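Local coordinates for novel immune-type receptor 11 (Ictalurus punctatus, PDB 2QTE), which probably serves as a cell-surface immune receptor of bony fish that mediates allogeneic recognition through an immunoglobulin V-type extracellular domain, at residues D30-Y35 with Q74-N79. The protein carries 1 engineered substitution. Residues are numbered along the deposited sequence; the frame is centred on the assembly and turned at random.
Engineered in segment 30-35: Asp-30 (natural residue Asn).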
loop_
_atom_site.group_PDB
_atom_site.type_symbol
_atom_site.label_atom_id
_atom_site.label_comp_id
_atom_site.label_asym_id
_atom_site.label_seq_id
_atom_site.Cartn_x
_atom_site.Cartn_y
_atom_site.Cartn_z
ATOM N N ASP A 30 11.350 -11.161 8.643
ATOM C CA ASP A 30 10.746 -12.010 7.649
ATOM C C ASP A 30 9.449 -11.508 7.017
ATOM O O ASP A 30 9.095 -11.994 5.962
ATOM C CB ASP A 30 10.534 -13.414 8.226
ATOM C CG ASP A 30 11.793 -13.970 8.919
ATOM O OD1 ASP A 30 12.932 -13.491 8.630
ATOM O OD2 ASP A 30 11.612 -14.896 9.755
ATOM N N ASN A 31 8.746 -10.560 7.641
ATOM C CA ASN A 31 7.531 -9.980 7.039
ATOM C C ASN A 31 7.772 -8.582 6.503
ATOM O O ASN A 31 6.838 -7.764 6.385
ATOM C CB ASN A 31 6.340 -9.967 8.018
ATOM C CG ASN A 31 5.966 -11.353 8.507
ATOM O OD1 ASN A 31 6.774 -12.262 8.471
ATOM N ND2 ASN A 31 4.741 -11.510 8.990
ATOM N N LEU A 32 9.026 -8.321 6.150
ATOM C CA LEU A 32 9.409 -7.026 5.643
ATOM C C LEU A 32 9.636 -7.068 4.123
ATOM O O LEU A 32 10.193 -8.048 3.594
ATOM C CB LEU A 32 10.636 -6.555 6.378
ATOM C CG LEU A 32 11.260 -5.252 5.973
ATOM C CD1 LEU A 32 10.427 -4.055 6.417
ATOM C CD2 LEU A 32 12.639 -5.212 6.579
ATOM N N ALA A 33 9.147 -6.030 3.435
ATOM C CA ALA A 33 9.083 -6.054 1.990
ATOM C C ALA A 33 8.888 -4.664 1.450
ATOM O O ALA A 33 8.391 -3.780 2.154
ATOM C CB ALA A 33 7.895 -6.950 1.536
ATOM N N TRP A 34 9.218 -4.471 0.173
ATOM C CA TRP A 34 8.966 -3.226 -0.482
ATOM C C TRP A 34 7.785 -3.480 -1.388
ATOM O O TRP A 34 7.680 -4.549 -1.991
ATOM C CB TRP A 34 10.166 -2.837 -1.370
ATOM C CG TRP A 34 11.267 -2.073 -0.699
ATOM C CD1 TRP A 34 12.429 -2.569 -0.214
ATOM C CD2 TRP A 34 11.307 -0.648 -0.475
ATOM N NE1 TRP A 34 13.197 -1.543 0.326
ATOM C CE2 TRP A 34 12.519 -0.362 0.179
ATOM C CE3 TRP A 34 10.429 0.398 -0.751
ATOM C CZ2 TRP A 34 12.889 0.924 0.518
ATOM C CZ3 TRP A 34 10.780 1.683 -0.391
ATOM C CH2 TRP A 34 11.990 1.932 0.262
ATOM N N TYR A 35 6.859 -2.533 -1.450
ATOM C CA TYR A 35 5.719 -2.680 -2.347
ATOM C C TYR A 35 5.905 -1.602 -3.361
ATOM O O TYR A 35 6.449 -0.585 -3.037
ATOM C CB TYR A 35 4.404 -2.465 -1.590
ATOM C CG TYR A 35 4.114 -3.634 -0.725
ATOM C CD1 TYR A 35 4.908 -3.902 0.404
ATOM C CD2 TYR A 35 3.107 -4.513 -1.045
ATOM C CE1 TYR A 35 4.668 -5.009 1.184
ATOM C CE2 TYR A 35 2.874 -5.639 -0.280
ATOM C CZ TYR A 35 3.666 -5.860 0.829
ATOM O OH TYR A 35 3.426 -6.958 1.572
ATOM N N GLN A 74 21.167 -2.766 9.386
ATOM C CA GLN A 74 20.698 -1.404 9.467
ATOM C C GLN A 74 19.865 -1.002 8.264
ATOM O O GLN A 74 19.080 -0.055 8.361
ATOM C CB GLN A 74 21.863 -0.434 9.693
ATOM C CG GLN A 74 22.598 -0.640 11.067
ATOM C CD GLN A 74 23.793 -1.607 10.979
ATOM O OE1 GLN A 74 23.647 -2.834 11.094
ATOM N NE2 GLN A 74 24.980 -1.045 10.767
ATOM N N LYS A 75 19.997 -1.730 7.154
ATOM C CA LYS A 75 19.485 -1.252 5.868
ATOM C C LYS A 75 18.616 -2.250 5.158
ATOM O O LYS A 75 18.877 -3.448 5.182
ATOM C CB LYS A 75 20.652 -0.910 4.933
ATOM C CG LYS A 75 21.500 0.255 5.378
ATOM C CD LYS A 75 22.618 0.526 4.395
ATOM C CE LYS A 75 23.503 1.632 4.901
ATOM N NZ LYS A 75 24.208 2.330 3.787
ATOM N N PHE A 76 17.587 -1.761 4.488
ATOM C CA PHE A 76 16.851 -2.606 3.598
ATOM C C PHE A 76 16.590 -1.727 2.383
ATOM O O PHE A 76 15.435 -1.379 2.074
ATOM C CB PHE A 76 15.589 -3.063 4.314
ATOM C CG PHE A 76 14.785 -4.085 3.570
ATOM C CD1 PHE A 76 15.302 -5.353 3.309
ATOM C CD2 PHE A 76 13.486 -3.802 3.158
ATOM C CE1 PHE A 76 14.572 -6.296 2.627
ATOM C CE2 PHE A 76 12.753 -4.761 2.466
ATOM C CZ PHE A 76 13.282 -6.003 2.203
ATOM N N ASP A 77 17.668 -1.311 1.730
ATOM C CA ASP A 77 17.548 -0.256 0.691
ATOM C C ASP A 77 17.470 -0.840 -0.707
ATOM O O ASP A 77 18.193 -1.757 -1.028
ATOM C CB ASP A 77 18.708 0.712 0.753
ATOM C CG ASP A 77 18.936 1.287 2.153
ATOM O OD1 ASP A 77 18.006 1.247 3.000
ATOM O OD2 ASP A 77 20.033 1.824 2.374
ATOM N N LEU A 78 16.633 -0.238 -1.550
ATOM C CA LEU A 78 16.406 -0.721 -2.891
ATOM C C LEU A 78 17.263 0.127 -3.876
ATOM O O LEU A 78 17.204 1.334 -3.820
ATOM C CB LEU A 78 14.900 -0.572 -3.153
ATOM C CG LEU A 78 14.250 -1.046 -4.452
ATOM C CD1 LEU A 78 14.487 -2.520 -4.688
ATOM C CD2 LEU A 78 12.753 -0.721 -4.355
ATOM N N ASN A 79 18.068 -0.487 -4.744
ATOM C CA ASN A 79 18.854 0.261 -5.729
ATOM C C ASN A 79 18.357 -0.031 -7.151
ATOM O O ASN A 79 17.828 -1.105 -7.413
ATOM C CB ASN A 79 20.296 -0.161 -5.693
ATOM C CG ASN A 79 20.823 -0.325 -4.290
ATOM O OD1 ASN A 79 20.816 0.640 -3.540
ATOM N ND2 ASN A 79 21.280 -1.525 -3.932
#
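In the core of this V-type immunoglobulin β-sandwich, Trp-34 of strand 32-37 and Phe-76 of strand 76-80 join the two sheets; the axes of the short segments 32-35 and 76-79 approach to 8.8 Å. This is the conserved core tryptophan of the fold, packed, as is usual, beside the intersheet disulfide Cys-21–Cys-93: its side chain touches Cys-21, while Phe-76 touches Cys-93. The polar link is a hydrogen bond from Trp-34 NE1 to Phe-76 O, 2.8 Å long with an N-H...O angle of 156°. The oxygen lies close to the indole plane, whereas the donor sits tilted from the carbonyl plane. The two rings are nearly parallel, with planes at 12°, but slid apart, so contact is at their margins, Trp-34 CD1 to Phe-76 CE2 at 3.5 Å, and overlap is slight. With CG anti to the backbone N (chi1 -173°), the Phe-76 ring extends toward strand 32-35, where its edge meets Ala-33 CA at 3.9 Å from Phe-76 CE2. Leu-32 CD2 rests over one face of that ring, 4.0 Å from its centroid, a CH-pi contact. Leu-78 CB does likewise over one face of the indole, 4.2 Å from the five-membered ring's centroid. A phenylalanine in place of Trp-34 would probably leave Phe-76 O without this intersheet donor and weaken the packing against Leu-78. All the touching residues are buried, so the contact combines apolar ring packing with one directional bond that satisfies the indole N-H within the core and helps fix the ring's orientation between the sheets.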